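Local coordinates for protein cytochrome P450 CYP260B1 (Sorangium cellulosum, PDB 5HIW) that belongs to the cytochrome P450 family of mainly helical haem proteins and holds a protoporphyrin IX containing iron, at residues T103-P106 and V107-V111; I129-P132 and M133-S137; A344-E347 and A348-V352. One frame throughout, in Å; residues are numbered along the deposited sequence.

Interaction 1: T103-P106 and V107-V111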
loop_
_atom_site.group_PDB
_atom_site.type_symbol
_atom_site.label_atom_id
_atom_site.label_comp_id
_atom_site.label_asym_id
_atom_site.label_seq_id
_atom_site.Cartn_x
_atom_site.Cartn_y
_atom_site.Cartn_z
ATOM N N THR A 103 12.296 15.769 -3.502
ATOM C CA THR A 103 11.294 15.675 -2.435
ATOM C C THR A 103 11.501 14.614 -1.399
ATOM O O THR A 103 11.479 14.896 -0.232
ATOM C CB THR A 103 9.887 15.460 -3.026
ATOM O OG1 THR A 103 9.466 16.639 -3.737
ATOM C CG2 THR A 103 8.889 15.182 -1.978
ATOM N N VAL A 104 11.668 13.366 -1.799
ATOM C CA VAL A 104 11.716 12.285 -0.803
ATOM C C VAL A 104 12.980 12.331 0.042
ATOM O O VAL A 104 12.888 12.180 1.237
ATOM C CB VAL A 104 11.458 10.941 -1.498
ATOM C CG1 VAL A 104 11.522 9.782 -0.493
ATOM C CG2 VAL A 104 10.135 10.944 -2.254
ATOM N N THR A 105 14.172 12.603 -0.522
ATOM C CA THR A 105 15.393 12.654 0.259
ATOM C C THR A 105 15.351 13.766 1.316
ATOM O O THR A 105 15.649 13.531 2.491
ATOM C CB THR A 105 16.655 12.691 -0.641
ATOM O OG1 THR A 105 16.646 11.525 -1.453
ATOM C CG2 THR A 105 18.005 12.726 0.154
ATOM N N PRO A 106 14.960 14.987 0.907
ATOM C CA PRO A 106 14.847 16.060 1.883
ATOM C C PRO A 106 13.886 15.730 3.005
ATOM O O PRO A 106 14.259 15.905 4.196
ATOM C CB PRO A 106 14.347 17.240 1.072
ATOM C CG PRO A 106 14.846 17.001 -0.243
ATOM C CD PRO A 106 14.852 15.505 -0.444
ATOM N N VAL A 107 12.747 15.152 2.661
ATOM C CA VAL A 107 11.761 14.758 3.693
ATOM C C VAL A 107 12.332 13.692 4.607
ATOM O O VAL A 107 12.265 13.787 5.823
ATOM C CB VAL A 107 10.488 14.163 3.087
ATOM C CG1 VAL A 107 9.642 13.484 4.123
ATOM C CG2 VAL A 107 9.685 15.205 2.373
ATOM N N ALA A 108 12.900 12.629 4.005
ATOM C CA ALA A 108 13.524 11.548 4.783
ATOM C C ALA A 108 14.593 12.106 5.718
ATOM O O ALA A 108 14.723 11.673 6.883
ATOM C CB ALA A 108 14.128 10.479 3.831
ATOM N N ARG A 109 15.413 13.036 5.218
ATOM C CA ARG A 109 16.438 13.652 6.084
ATOM C C ARG A 109 15.837 14.347 7.293
ATOM O O ARG A 109 16.389 14.231 8.356
ATOM C CB ARG A 109 17.318 14.686 5.351
ATOM C CG ARG A 109 18.473 13.982 4.647
ATOM C CD ARG A 109 19.466 14.922 3.997
ATOM N NE ARG A 109 20.148 14.187 2.937
ATOM C CZ ARG A 109 20.989 13.178 3.156
ATOM N NH1 ARG A 109 21.333 12.782 4.380
ATOM N NH2 ARG A 109 21.526 12.570 2.133
ATOM N N ARG A 110 14.734 15.052 7.100
ATOM C CA ARG A 110 14.071 15.800 8.170
ATOM C C ARG A 110 13.505 14.783 9.197
ATOM O O ARG A 110 13.615 14.942 10.421
ATOM C CB ARG A 110 12.972 16.668 7.541
ATOM C CG ARG A 110 12.167 17.596 8.467
ATOM C CD ARG A 110 11.108 18.428 7.704
ATOM N NE ARG A 110 11.419 18.643 6.272
ATOM C CZ ARG A 110 10.630 18.264 5.256
ATOM N NH1 ARG A 110 9.454 17.687 5.493
ATOM N NH2 ARG A 110 11.012 18.467 3.998
ATOM N N VAL A 111 12.879 13.744 8.680
ATOM C CA VAL A 111 12.239 12.726 9.516
ATOM C C VAL A 111 13.289 12.042 10.392
ATOM O O VAL A 111 13.112 11.869 11.619
ATOM C CB VAL A 111 11.421 11.728 8.637
ATOM C CG1 VAL A 111 11.017 10.513 9.455
ATOM C CG2 VAL A 111 10.195 12.360 8.073
#
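T105 and R109 meet one turn apart on helix 93-113, in a local contact within a single helix that carries a proline, P106, in its second half and whose inner side is turned toward the protein core. The two side chains run next to each other in the same direction, and the methyl CG2 of T105 approaches R109 NE at 3.8 Å. T105 takes a chi1 of -59°, which swings CG2 over toward the arginine and leaves OG1 beside its own backbone N, where it is hydrogen-bonded to the O of E100, five residues earlier. The R109 chain is extended from CG to NE, so its alkyl part passes by T105 O, with CG 3.6 Å from it, and NE comes beside the methyl.

P106 has no N-H to offer the preceding turn, and the helix is kinked there. In the cytochrome P450 fold this is the long helix generally called D, part of the helix bundle beside the haem. The i to i+4 bonds continue across the proline, from V107 N to T103 O and from A108 N to V104 O (2.8 Å), and on to R109 N with T105 O (2.8 Å) and R110 N with P106 O (3.1 Å). On the buried side, V107 sets CG2 3.2 Å from T103 O and 4.4 Å from T103 CG2, and A108 CB lies 3.3 Å from V104 O. Helix 130-140 covers T103 and V107 here, while helix 341-358 covers V104 and T105. R109 lies at the exposed edge of the contact and also touches L354.

Interaction 2: I129-P132 and M133-S137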
loop_
_atom_site.group_PDB
_atom_site.type_symbol
_atom_site.label_atom_id
_atom_site.label_comp_id
_atom_site.label_asym_id
_atom_site.label_seq_id
_atom_site.Cartn_x
_atom_site.Cartn_y
_atom_site.Cartn_z
ATOM N N ILE A 129 4.698 6.663 9.513
ATOM C CA ILE A 129 3.635 7.622 9.294
ATOM C C ILE A 129 4.287 8.924 8.741
ATOM O O ILE A 129 3.727 9.575 7.904
ATOM C CB ILE A 129 2.886 7.974 10.666
ATOM C CG1 ILE A 129 1.933 6.880 11.137
ATOM C CG2 ILE A 129 2.109 9.264 10.539
ATOM C CD1 ILE A 129 0.789 6.612 10.226
ATOM N N SER A 130 5.343 9.341 9.379
ATOM C CA SER A 130 6.023 10.664 9.158
ATOM C C SER A 130 6.466 10.853 7.730
ATOM O O SER A 130 6.363 11.969 7.116
ATOM C CB SER A 130 7.332 10.725 9.948
ATOM O OG SER A 130 7.069 10.740 11.284
ATOM N N MET A 131 6.922 9.758 7.134
ATOM C CA MET A 131 7.347 9.768 5.708
ATOM C C MET A 131 6.241 10.232 4.732
ATOM O O MET A 131 6.403 11.273 4.062
ATOM C CB MET A 131 7.962 8.400 5.288
ATOM C CG MET A 131 9.346 8.188 5.802
ATOM S SD MET A 131 10.511 9.395 5.111
ATOM C CE MET A 131 10.328 8.982 3.366
ATOM N N PRO A 132 5.138 9.507 4.627
ATOM C CA PRO A 132 4.082 9.979 3.767
ATOM C C PRO A 132 3.403 11.291 4.180
ATOM O O PRO A 132 2.958 12.035 3.315
ATOM C CB PRO A 132 3.089 8.831 3.743
ATOM C CG PRO A 132 3.420 8.044 4.929
ATOM C CD PRO A 132 4.868 8.144 5.103
ATOM N N MET A 133 3.391 11.635 5.489
ATOM C CA MET A 133 2.901 12.940 5.870
ATOM C C MET A 133 3.740 14.074 5.255
ATOM O O MET A 133 3.139 15.005 4.693
ATOM C CB MET A 133 2.874 13.115 7.404
ATOM C CG MET A 133 1.771 12.281 8.027
ATOM S SD MET A 133 1.612 12.593 9.827
ATOM C CE MET A 133 0.866 14.205 9.786
ATOM N N GLY A 134 5.071 13.976 5.310
ATOM C CA GLY A 134 5.926 14.939 4.655
ATOM C C GLY A 134 5.944 14.846 3.133
ATOM O O GLY A 134 5.905 15.866 2.371
ATOM N N VAL A 135 5.957 13.636 2.626
ATOM C CA VAL A 135 6.123 13.468 1.159
ATOM C C VAL A 135 4.935 13.909 0.378
ATOM O O VAL A 135 5.069 14.523 -0.689
ATOM C CB VAL A 135 6.526 11.988 0.825
ATOM C CG1 VAL A 135 6.279 11.689 -0.684
ATOM C CG2 VAL A 135 7.928 11.682 1.267
ATOM N N THR A 136 3.713 13.639 0.842
ATOM C CA THR A 136 2.534 13.875 0.081
ATOM C C THR A 136 2.340 15.391 -0.117
ATOM O O THR A 136 2.037 15.812 -1.205
ATOM C CB THR A 136 1.258 13.343 0.831
ATOM O OG1 THR A 136 1.450 11.942 1.121
ATOM C CG2 THR A 136 -0.086 13.605 0.072
ATOM N N SER A 137 2.452 16.165 0.953
ATOM C CA SER A 137 2.293 17.635 0.828
ATOM C C SER A 137 3.363 18.212 -0.094
ATOM O O SER A 137 3.032 19.034 -0.937
ATOM C CB SER A 137 2.312 18.335 2.194
ATOM O OG SER A 137 1.030 18.044 2.794
#
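M133 gives up the most surface in this local contact on helix 130-140, reaching back four residues to I129. Its sulfur SD lies 3.4 Å from I129 CG2, the two side chains slanting across each other in a close apolar touch. M133 has CG beside its backbone N (chi1 -72°), which brings CG and SD back to I129 before the bend at chi3 turns CE away; CG lies 3.3 Å from I129 O. That same carbonyl accepts the M133 N-H. Helix 147-162 packs on the pair, with I147 and D151 against M133 and R155 against I129.

P132, the second main contributor, lies close to the N-terminal end of the helix, where the missing N-H probably costs little. In the P450 fold this segment corresponds to helix E, which packs on the long helix D (93-113) and on the central helix I, whose second part is 232-245. P132 touches T233 and S234 of the latter. Its carbonyl takes two donors from one residue: T136 N at 3.0 Å and T136 OG1 at 2.7 Å, arriving from opposite faces of the carbonyl plane. The hydroxyl can turn back in this way because chi1 of -56° puts OG1 beside the T136 backbone N, and the bond fixes the rotation of a buried side chain.

M131 bends at both chi2 and chi3 on the inward side, and its CE meets V135 CG2 at 4.2 Å, a looser apolar contact. V135 CG2 is nearer to M131 O, at 3.2 Å, beside the bond from V135 N to that oxygen. L237, V104 and A108 pack on M131 from neighbouring helices.

Interaction 3: A344-E347 and A348-V352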
loop_
_atom_site.group_PDB
_atom_site.type_symbol
_atom_site.label_atom_id
_atom_site.label_comp_id
_atom_site.label_asym_id
_atom_site.label_seq_id
_atom_site.Cartn_x
_atom_site.Cartn_y
_atom_site.Cartn_z
ATOM N N ALA A 344 6.378 3.790 -4.198
ATOM C CA ALA A 344 6.490 3.027 -2.951
ATOM C C ALA A 344 7.887 2.444 -2.780
ATOM O O ALA A 344 8.515 2.562 -1.721
ATOM C CB ALA A 344 5.445 1.976 -2.957
ATOM N N ARG A 345 8.387 1.783 -3.830
ATOM C CA ARG A 345 9.729 1.215 -3.758
ATOM C C ARG A 345 10.811 2.238 -3.521
ATOM O O ARG A 345 11.727 2.021 -2.800
ATOM C CB ARG A 345 9.995 0.451 -5.063
ATOM C CG ARG A 345 9.399 -0.989 -5.038
ATOM C CD ARG A 345 9.393 -1.619 -6.438
ATOM N NE ARG A 345 9.061 -3.075 -6.438
ATOM C CZ ARG A 345 8.279 -3.681 -7.336
ATOM N NH1 ARG A 345 7.571 -2.981 -8.274
ATOM N NH2 ARG A 345 8.101 -5.004 -7.260
ATOM N N MET A 346 10.727 3.385 -4.175
ATOM C CA MET A 346 11.691 4.375 -4.010
ATOM C C MET A 346 11.675 5.017 -2.599
ATOM O O MET A 346 12.697 5.284 -1.979
ATOM C CB MET A 346 11.576 5.424 -5.097
ATOM C CG MET A 346 12.520 6.586 -4.949
ATOM S SD MET A 346 11.899 8.028 -3.998
ATOM C CE MET A 346 10.781 8.691 -5.155
ATOM N N GLU A 347 10.468 5.302 -2.137
ATOM C CA GLU A 347 10.341 5.912 -0.806
ATOM C C GLU A 347 10.846 4.955 0.270
ATOM O O GLU A 347 11.561 5.350 1.183
ATOM C CB GLU A 347 8.882 6.275 -0.601
ATOM C CG GLU A 347 8.649 7.168 0.627
ATOM C CD GLU A 347 7.247 7.731 0.707
ATOM O OE1 GLU A 347 6.484 7.841 -0.294
ATOM O OE2 GLU A 347 6.983 8.140 1.860
ATOM N N ALA A 348 10.519 3.700 0.168
ATOM C CA ALA A 348 11.069 2.699 1.066
ATOM C C ALA A 348 12.579 2.667 1.013
ATOM O O ALA A 348 13.261 2.655 2.040
ATOM C CB ALA A 348 10.456 1.358 0.794
ATOM N N ARG A 349 13.177 2.603 -0.167
ATOM C CA ARG A 349 14.618 2.607 -0.263
ATOM C C ARG A 349 15.301 3.847 0.317
ATOM O O ARG A 349 16.282 3.749 1.102
ATOM C CB ARG A 349 15.020 2.422 -1.743
ATOM C CG ARG A 349 16.496 2.598 -1.963
ATOM C CD ARG A 349 16.934 2.428 -3.412
ATOM N NE ARG A 349 16.098 3.083 -4.417
ATOM C CZ ARG A 349 16.202 4.346 -4.812
ATOM N NH1 ARG A 349 17.087 5.125 -4.274
ATOM N NH2 ARG A 349 15.394 4.796 -5.754
ATOM N N VAL A 350 14.815 5.012 -0.059
ATOM C CA VAL A 350 15.371 6.264 0.393
ATOM C C VAL A 350 15.262 6.474 1.895
ATOM O O VAL A 350 16.259 6.774 2.574
ATOM C CB VAL A 350 14.751 7.415 -0.319
ATOM C CG1 VAL A 350 15.215 8.741 0.283
ATOM C CG2 VAL A 350 15.089 7.351 -1.791
ATOM N N GLY A 351 14.058 6.322 2.413
ATOM C CA GLY A 351 13.828 6.435 3.826
ATOM C C GLY A 351 14.659 5.500 4.663
ATOM O O GLY A 351 15.226 5.887 5.706
ATOM N N VAL A 352 14.585 4.217 4.316
ATOM C CA VAL A 352 15.222 3.219 5.128
ATOM C C VAL A 352 16.722 3.277 5.052
ATOM O O VAL A 352 17.401 3.112 6.086
ATOM C CB VAL A 352 14.602 1.823 4.878
ATOM C CG1 VAL A 352 15.449 0.760 5.505
ATOM C CG2 VAL A 352 13.216 1.773 5.449
#
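M346 meets both R349 and V350 on the next turn of helix 341-358. Its CG lies 3.5 Å from R349 NH2, the methionine and arginine crossing at a slant with the guanidinium oblique to that methylene. Farther along the same side chain, SD lies 3.9 Å from V350 CG2; these two residues run side by side. M346 has CG anti to the backbone N (chi1 176°) and then bends at chi2 and chi3, which brings SD to the valine, while CE turns off toward helix 93-113. R349 bends at chi3, and this turn brings NH2 back against M346 CG. V350 presses CG2 to 3.2 Å from M346 O, close beside the bond from V350 N to that oxygen (2.9 Å).

The helical ladder beneath fixes this spacing: A348 N donates to A344 O at 3.0 Å, and G351 N to E347 O at 2.9 Å. This is the helix known as L in cytochromes P450, which follows the haem-binding loop; A344, near its start, touches the protoporphyrin IX. In the next layer, helix 93-113 lies against M346 through I96 and E100. Helix 261-271 covers A348 and R349 through I265. R345 points another way, to a salt bridge with E266.

The guanidinium of R349 forms a salt bridge through NH2 to E100 OE1, so the atom resting on the methionine is also the one tied to the neighbouring helix. The carboxylate probably balances the arginine's charge, allowing its cationic end to lie against an apolar side chain.

In the fold
All three contacts are local, each within one helix, met along the chain in the order 103-111, 129-137, 344-352, on helices 93-113, 130-140 and 341-358. Their centres form a compact triangle: about 9 Å between interactions 1 and 2, 11 Å between 1 and 3, and 12 Å between 2 and 3. Each touches the other two: V107 CG1 meets V135 CG2 at 3.8 Å, V104 CG2 meets M346 CE at 3.7 Å, and E347 OE2 packs 3.6 Å from M131 CB. With helix I, of which 232-245 is part, they form the D, E, I, L four-helix bundle characteristic of P450s; A344 of helix 341-358 touches the haem.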